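Local coordinates for insulinase family protease (Yersinia pestis, PDB 3GO9), which binds zinc ions and is probably a peptidase of the insulinase (M16) family, at residues R53-T58 and Q394-Q399; G59-N64 and A245-A250; A161-N166 and R322-R327. All blocks are in the same frame, centred on the assembly; numbering follows the deposited sequence.

In the fold
Three contacts tie together parts of the chain far apart in sequence. Contact 1 reaches strand 50-56 and contact 3 strand 160-162 of one seven-stranded mixed sheet; the far side is helix 388-401 in contact 1, and in contact 3 the end of strand 316-324, outermost in the five-stranded sheet. Contact 2 joins two loops; its segment 59-64 follows directly on 53-58. The centres of contacts 1 and 2 lie about 16 Å apart, and that of contact 3 about 12 Å from each. Along the chain contact 1 encloses the other two, whose segments alternate and touch through A247 and Y325. Contacts 2 and 3 join the M16 peptidase and inactive-domain ranges, while contact 1 brings a later helix onto the first sheet.

Contact 1. Residues R53-T58 and Q394-Q399; sequences RLIVNT and QRLRSQ
R53 NH2 forms a salt bridge with OE1 of E51, two residues back on the same strand, while the aliphatic base of R53 packs against L396. Chi1 (-58°) sets CG beside the backbone N, where it meets L396, and the bend at chi2 (-76°) turns the charged end aside; the side chain comes to about 7 Å from a bound zinc ion. R53 crosses L396 at roughly a right angle, with R53 CG 4.1 Å from L396 CD1. The other methyl of the leucine serves I55: the two side chains meet tip to tip, I55 CD1 lying 3.9 Å from L396 CD2. The fork of L396 thus spans two residues on one face of strand 50-56, a helix-on-sheet packing in which helix 388-401 lies over the seven-stranded sheet. The same helix adds M392 against R53 and Q400 against I55, one turn to each side of L396. L115 and Y215, from the two strands flanking 50-56, also touch the leucine.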
# COMPACT_ATOMS: atom_id res chain seq x y z
N ARG A 53 8.12 9.57 8.77
CA ARG A 53 8.47 8.54 7.82
C ARG A 53 9.55 9.12 6.90
O ARG A 53 9.37 10.23 6.38
CB ARG A 53 7.25 8.09 6.99
CG ARG A 53 6.14 7.57 7.83
CD ARG A 53 6.37 6.18 8.38
NE ARG A 53 5.12 5.78 9.02
CZ ARG A 53 4.77 6.12 10.26
NH1 ARG A 53 5.59 6.75 11.07
NH2 ARG A 53 3.55 5.88 10.71
N LEU A 54 10.63 8.38 6.69
CA LEU A 54 11.62 8.78 5.71
C LEU A 54 11.60 7.71 4.67
O LEU A 54 11.95 6.55 4.96
CB LEU A 54 13.03 8.95 6.31
CG LEU A 54 14.14 9.31 5.30
CD1 LEU A 54 13.97 10.78 4.81
CD2 LEU A 54 15.50 9.14 5.99
N ILE A 55 11.19 8.08 3.46
CA ILE A 55 11.32 7.17 2.31
C ILE A 55 12.56 7.50 1.53
O ILE A 55 12.83 8.67 1.18
CB ILE A 55 10.07 7.21 1.34
CG1 ILE A 55 8.83 6.73 2.02
CG2 ILE A 55 10.36 6.27 0.08
CD1 ILE A 55 7.54 6.95 1.14
N VAL A 56 13.35 6.47 1.30
CA VAL A 56 14.56 6.57 0.44
C VAL A 56 14.25 5.67 -0.75
O VAL A 56 13.93 4.49 -0.57
CB VAL A 56 15.84 6.07 1.18
CG1 VAL A 56 17.08 6.22 0.27
CG2 VAL A 56 16.07 6.83 2.55
N ASN A 57 14.37 6.20 -1.97
CA ASN A 57 14.05 5.44 -3.17
C ASN A 57 15.21 4.52 -3.57
O ASN A 57 15.80 4.66 -4.67
CB ASN A 57 13.73 6.39 -4.32
CG ASN A 57 12.51 7.21 -4.07
OD1 ASN A 57 11.51 6.72 -3.47
ND2 ASN A 57 12.54 8.42 -4.57
N THR A 58 15.58 3.63 -2.65
CA THR A 58 16.64 2.65 -2.82
C THR A 58 16.14 1.35 -2.24
O THR A 58 15.75 1.29 -1.07
CB THR A 58 17.86 3.09 -2.00
OG1 THR A 58 18.30 4.33 -2.53
CG2 THR A 58 19.02 2.08 -2.04
N GLN A 394 -2.31 6.47 4.86
CA GLN A 394 -3.11 6.90 3.72
C GLN A 394 -2.30 7.77 2.78
O GLN A 394 -2.36 7.57 1.55
CB GLN A 394 -4.37 7.64 4.18
CG GLN A 394 -5.41 6.72 4.78
CD GLN A 394 -6.74 7.38 5.11
OE1 GLN A 394 -6.96 8.58 4.86
NE2 GLN A 394 -7.62 6.60 5.76
N ARG A 395 -1.53 8.72 3.34
CA ARG A 395 -0.70 9.57 2.50
C ARG A 395 0.36 8.77 1.75
O ARG A 395 0.53 8.98 0.56
CB ARG A 395 -0.02 10.66 3.33
CG ARG A 395 0.78 11.64 2.47
CD ARG A 395 -0.05 12.46 1.56
NE ARG A 395 0.74 13.56 0.99
CZ ARG A 395 0.21 14.53 0.24
NH1 ARG A 395 -1.11 14.58 -0.01
NH2 ARG A 395 1.00 15.50 -0.25
N LEU A 396 1.06 7.85 2.44
CA LEU A 396 2.09 7.04 1.76
C LEU A 396 1.44 6.19 0.67
O LEU A 396 1.99 6.02 -0.42
CB LEU A 396 2.83 6.16 2.75
CG LEU A 396 3.72 6.84 3.77
CD1 LEU A 396 4.70 5.89 4.41
CD2 LEU A 396 4.45 8.08 3.21
N ARG A 397 0.26 5.67 0.94
CA ARG A 397 -0.43 4.87 -0.08
C ARG A 397 -0.77 5.71 -1.28
O ARG A 397 -0.51 5.33 -2.44
CB ARG A 397 -1.65 4.20 0.46
CG ARG A 397 -2.29 3.23 -0.57
CD ARG A 397 -3.41 2.36 0.06
NE ARG A 397 -3.18 2.12 1.49
CZ ARG A 397 -3.90 2.61 2.51
NH1 ARG A 397 -3.54 2.30 3.76
NH2 ARG A 397 -4.98 3.38 2.32
N SER A 398 -1.24 6.92 -1.03
CA SER A 398 -1.51 7.85 -2.10
C SER A 398 -0.28 8.16 -2.93
O SER A 398 -0.33 8.19 -4.17
CB SER A 398 -2.08 9.14 -1.51
OG SER A 398 -2.39 10.07 -2.53
N GLN A 399 0.83 8.38 -2.26
CA GLN A 399 2.04 8.82 -2.88
C GLN A 399 2.66 7.63 -3.65
O GLN A 399 3.10 7.78 -4.82
CB GLN A 399 3.02 9.30 -1.82
CG GLN A 399 2.60 10.62 -1.12
CD GLN A 399 3.16 11.83 -1.80
OE1 GLN A 399 2.41 12.64 -2.39
NE2 GLN A 399 4.46 11.97 -1.74

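Contact 2. Residues G59-N64 and A245-A250; sequences GSLSEN and AVATLA
L61 meets A245 and A247 with different parts of its side chain. Near the backbone its CB lies 4.0 Å from A245 CB, methylene against methyl. Farther out, L61 CD1 rests on A247, 3.9 Å from A247 CA and 4.0 Å from A247 CB, and also grazes the carbonyl oxygen of V246. The leucine reaches obliquely across 245-247, its base at A245 and its tip at A247. With CG beside the backbone N (chi1 -66°) and the chain carried on outward at chi2, CD1 arrives over A247. V246 between them directs its CB away from L61.

The loop between strand 50-56 and helix 70-80 here packs on the one between helix 222-233 and strand 257-261. A short 3-10 segment presents L61; within it S62 N bonds to G59 O at 3.0 Å and E63 N to S60 O at 3.1 Å. Backbone bonds tie S60 to S110 and L61 to Y111, and S60 OG bonds to the carbonyl of H184. E63 takes the amides of G69 and A71 on its two carboxylate oxygens, anchoring the loop to the start of helix 70-80, which carries the zinc ligand H72. On the other side, A247 N bonds to D112 and A250 O to R175, while L249 leans on W172.

No hydrogen bond crosses between the two loops. The contact is largely apolar and without directional bonding, so its geometry depends on the fit of one leucine against two alanines and on the polar bonds that hold each loop to its own surroundings.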
# COMPACT_ATOMS: atom_id res chain seq x y z
N GLY A 59 16.13 0.32 -3.06
CA GLY A 59 15.76 -1.04 -2.62
C GLY A 59 16.63 -2.05 -3.32
O GLY A 59 17.71 -1.70 -3.86
N SER A 60 16.15 -3.27 -3.39
CA SER A 60 16.94 -4.37 -3.95
C SER A 60 17.15 -4.26 -5.43
O SER A 60 18.11 -4.86 -5.95
CB SER A 60 16.28 -5.69 -3.63
OG SER A 60 14.93 -5.73 -4.04
N LEU A 61 16.29 -3.53 -6.14
CA LEU A 61 16.53 -3.32 -7.56
C LEU A 61 17.81 -2.49 -7.81
O LEU A 61 18.35 -2.56 -8.93
CB LEU A 61 15.33 -2.68 -8.25
CG LEU A 61 14.07 -3.45 -8.36
CD1 LEU A 61 12.88 -2.59 -8.77
CD2 LEU A 61 14.25 -4.67 -9.33
N SER A 62 18.34 -1.77 -6.80
CA SER A 62 19.59 -1.00 -6.94
C SER A 62 20.83 -1.86 -6.84
O SER A 62 21.94 -1.37 -7.07
CB SER A 62 19.75 0.00 -5.80
OG SER A 62 18.82 1.04 -5.84
N GLU A 63 20.65 -3.10 -6.39
CA GLU A 63 21.77 -4.00 -6.12
C GLU A 63 22.24 -4.78 -7.33
O GLU A 63 21.41 -5.40 -8.00
CB GLU A 63 21.32 -5.06 -5.08
CG GLU A 63 21.04 -4.45 -3.70
CD GLU A 63 20.29 -5.37 -2.75
OE1 GLU A 63 19.99 -6.55 -3.12
OE2 GLU A 63 20.03 -4.95 -1.59
N ASN A 64 23.54 -4.79 -7.56
CA ASN A 64 24.12 -5.72 -8.51
C ASN A 64 24.37 -7.03 -7.80
O ASN A 64 24.06 -7.14 -6.63
CB ASN A 64 25.34 -5.11 -9.20
CG ASN A 64 26.56 -4.91 -8.29
OD1 ASN A 64 26.82 -5.68 -7.38
ND2 ASN A 64 27.36 -3.86 -8.60
N ALA A 245 14.71 3.54 -9.70
CA ALA A 245 14.01 2.30 -10.02
C ALA A 245 12.56 2.32 -9.59
O ALA A 245 12.21 2.81 -8.49
CB ALA A 245 14.72 1.15 -9.35
N VAL A 246 11.71 1.76 -10.46
CA VAL A 246 10.31 1.56 -10.18
C VAL A 246 10.01 0.06 -10.37
O VAL A 246 10.39 -0.61 -11.37
CB VAL A 246 9.41 2.46 -11.10
CG1 VAL A 246 7.94 2.13 -10.91
CG2 VAL A 246 9.66 3.94 -10.78
N ALA A 247 9.41 -0.50 -9.35
CA ALA A 247 9.12 -1.91 -9.39
C ALA A 247 7.80 -2.05 -10.20
O ALA A 247 6.80 -1.42 -9.85
CB ALA A 247 8.93 -2.44 -8.01
N THR A 248 7.84 -2.90 -11.22
CA THR A 248 6.67 -3.24 -12.07
C THR A 248 6.46 -4.78 -12.29
O THR A 248 7.40 -5.56 -12.55
CB THR A 248 6.85 -2.66 -13.46
OG1 THR A 248 7.98 -3.27 -14.08
CG2 THR A 248 7.04 -1.13 -13.35
N LEU A 249 5.20 -5.18 -12.21
CA LEU A 249 4.82 -6.61 -12.41
C LEU A 249 4.35 -6.87 -13.84
O LEU A 249 3.84 -5.96 -14.48
CB LEU A 249 3.70 -6.94 -11.47
CG LEU A 249 4.00 -7.06 -9.99
CD1 LEU A 249 2.72 -7.16 -9.19
CD2 LEU A 249 4.88 -8.30 -9.79
N ALA A 250 4.54 -8.08 -14.36
CA ALA A 250 3.90 -8.48 -15.62
C ALA A 250 2.40 -8.69 -15.37
O ALA A 250 1.93 -8.85 -14.20
CB ALA A 250 4.50 -9.73 -16.13

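Contact 3. Residues A161-N166 and R322-R327; sequences ATFPQN and RVQYQR
Y325 OH is the point where the contact closes most tightly: it lies 3.4 Å from F163 CE2 and 3.6 Å from P164 CD. The hydroxyl is covered by this packing and has no hydrogen-bond partner in the model, so a polar tip is set against carbon. The two aromatic side chains slide past each other in opposite directions, and the hydroxyl approaches the F163 ring obliquely. P164 is itself laid against the phenylalanine, its CD over one face of the F163 ring toward the rim. A cis peptide bond precedes P164, and T162 OG1 donates to P164 O at 2.7 Å, in the carbonyl plane, tying the bend together.

Q324 makes a second close touch. Its chain runs out extended (chi2 179°) and brings NE2 to 3.5 Å from F163 CZ at the edge of the ring, with amide and ring planes 80° apart. The amide thus abuts the rim instead of covering a face, and no hydrogen bond crosses. The loose part lies in the backbones, which stay well separated, P164 CA to Q324 CA being 10.3 Å; the surface around the contact is partly open, with Q165 and Q326 exposed.

Y325 also touches A247, and P164 touches W172 of helix 170-175. F163 O bonds to S110 OG, holding the loop that leaves strand 160-162, just past I160, a zinc ligand. Y325 and Q326 form the corners of a type I' turn, in which Q324 N bonds to R327 O and R327 N to Q324 O. This is a beta-hairpin with a two-residue type I' loop, linking strands 316-324 and 327-336, whose tip meets the loop leaving the edge strand of the other sheet, consistent with the two-halved architecture of M16 peptidases.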
# COMPACT_ATOMS: atom_id res chain seq x y z
N ALA A 161 11.89 -5.28 8.19
CA ALA A 161 10.85 -5.97 7.48
C ALA A 161 11.01 -5.79 6.00
O ALA A 161 11.83 -4.97 5.53
CB ALA A 161 9.47 -5.45 7.91
N THR A 162 10.22 -6.55 5.27
CA THR A 162 10.15 -6.34 3.83
C THR A 162 8.76 -5.90 3.39
O THR A 162 7.79 -6.03 4.13
CB THR A 162 10.49 -7.65 3.08
OG1 THR A 162 9.60 -8.70 3.49
CG2 THR A 162 11.92 -8.10 3.36
N PHE A 163 8.67 -5.32 2.21
CA PHE A 163 7.38 -5.18 1.51
C PHE A 163 7.49 -5.85 0.14
O PHE A 163 8.41 -5.52 -0.61
CB PHE A 163 6.97 -3.75 1.31
CG PHE A 163 5.68 -3.65 0.58
CD1 PHE A 163 4.49 -3.94 1.27
CD2 PHE A 163 5.64 -3.44 -0.79
CE1 PHE A 163 3.29 -3.94 0.59
CE2 PHE A 163 4.43 -3.43 -1.49
CZ PHE A 163 3.25 -3.68 -0.77
N PRO A 164 6.56 -6.77 -0.21
CA PRO A 164 5.54 -7.38 0.63
C PRO A 164 6.15 -7.99 1.89
O PRO A 164 7.35 -8.34 1.98
CB PRO A 164 4.91 -8.46 -0.30
CG PRO A 164 5.07 -7.87 -1.65
CD PRO A 164 6.47 -7.27 -1.58
N GLN A 165 5.30 -8.15 2.90
CA GLN A 165 5.74 -8.60 4.17
C GLN A 165 6.32 -10.02 4.17
O GLN A 165 7.27 -10.32 4.91
CB GLN A 165 4.58 -8.46 5.18
CG GLN A 165 4.83 -9.09 6.46
CD GLN A 165 3.81 -8.65 7.51
OE1 GLN A 165 4.12 -8.56 8.70
NE2 GLN A 165 2.59 -8.34 7.06
N ASN A 166 5.79 -10.88 3.28
CA ASN A 166 6.29 -12.21 3.17
C ASN A 166 6.63 -12.51 1.70
O ASN A 166 5.75 -12.79 0.89
CB ASN A 166 5.27 -13.25 3.69
CG ASN A 166 5.77 -14.67 3.54
OD1 ASN A 166 6.95 -14.92 3.22
ND2 ASN A 166 4.88 -15.63 3.82
N ARG A 322 -6.34 -3.71 -4.51
CA ARG A 322 -5.11 -2.98 -4.26
C ARG A 322 -4.57 -2.44 -5.56
O ARG A 322 -4.84 -2.97 -6.65
CB ARG A 322 -4.06 -3.85 -3.62
CG ARG A 322 -3.46 -4.89 -4.55
CD ARG A 322 -2.78 -6.05 -3.80
NE ARG A 322 -3.61 -6.48 -2.69
CZ ARG A 322 -3.24 -7.29 -1.70
NH1 ARG A 322 -2.02 -7.82 -1.67
NH2 ARG A 322 -4.11 -7.58 -0.74
N VAL A 323 -3.83 -1.36 -5.44
CA VAL A 323 -3.07 -0.81 -6.56
C VAL A 323 -1.63 -0.86 -6.11
O VAL A 323 -1.27 -0.26 -5.09
CB VAL A 323 -3.47 0.64 -6.88
CG1 VAL A 323 -2.60 1.18 -7.99
CG2 VAL A 323 -4.89 0.70 -7.25
N GLN A 324 -0.80 -1.58 -6.84
CA GLN A 324 0.58 -1.81 -6.45
C GLN A 324 1.29 -2.16 -7.71
O GLN A 324 0.74 -2.86 -8.55
CB GLN A 324 0.69 -2.99 -5.48
CG GLN A 324 0.18 -2.73 -4.13
CD GLN A 324 0.28 -3.93 -3.21
OE1 GLN A 324 0.67 -5.05 -3.63
NE2 GLN A 324 -0.07 -3.72 -1.94
N TYR A 325 2.53 -1.68 -7.87
CA TYR A 325 3.30 -1.91 -9.07
C TYR A 325 2.58 -1.56 -10.36
O TYR A 325 2.75 -2.26 -11.36
CB TYR A 325 3.81 -3.37 -9.11
CG TYR A 325 4.44 -3.79 -7.80
CD1 TYR A 325 5.71 -3.38 -7.48
CD2 TYR A 325 3.71 -4.51 -6.84
CE1 TYR A 325 6.28 -3.73 -6.26
CE2 TYR A 325 4.26 -4.84 -5.63
CZ TYR A 325 5.56 -4.45 -5.37
OH TYR A 325 6.12 -4.78 -4.17
N GLN A 326 1.81 -0.47 -10.34
CA GLN A 326 1.13 0.09 -11.51
C GLN A 326 0.04 -0.86 -12.03
O GLN A 326 -0.37 -0.72 -13.19
CB GLN A 326 2.14 0.47 -12.62
CG GLN A 326 3.25 1.44 -12.14
CD GLN A 326 4.46 1.62 -13.12
OE1 GLN A 326 5.33 2.45 -12.87
NE2 GLN A 326 4.50 0.84 -14.21
N ARG A 327 -0.37 -1.83 -11.20
CA ARG A 327 -1.51 -2.73 -11.55
C ARG A 327 -2.63 -2.56 -10.55
O ARG A 327 -2.38 -2.37 -9.38
CB ARG A 327 -1.14 -4.22 -11.51
CG ARG A 327 0.21 -4.60 -11.99
CD ARG A 327 0.30 -4.82 -13.42
NE ARG A 327 -0.78 -5.62 -14.04
CZ ARG A 327 -1.08 -5.55 -15.34
NH1 ARG A 327 -0.38 -4.74 -16.14
NH2 ARG A 327 -2.07 -6.26 -15.85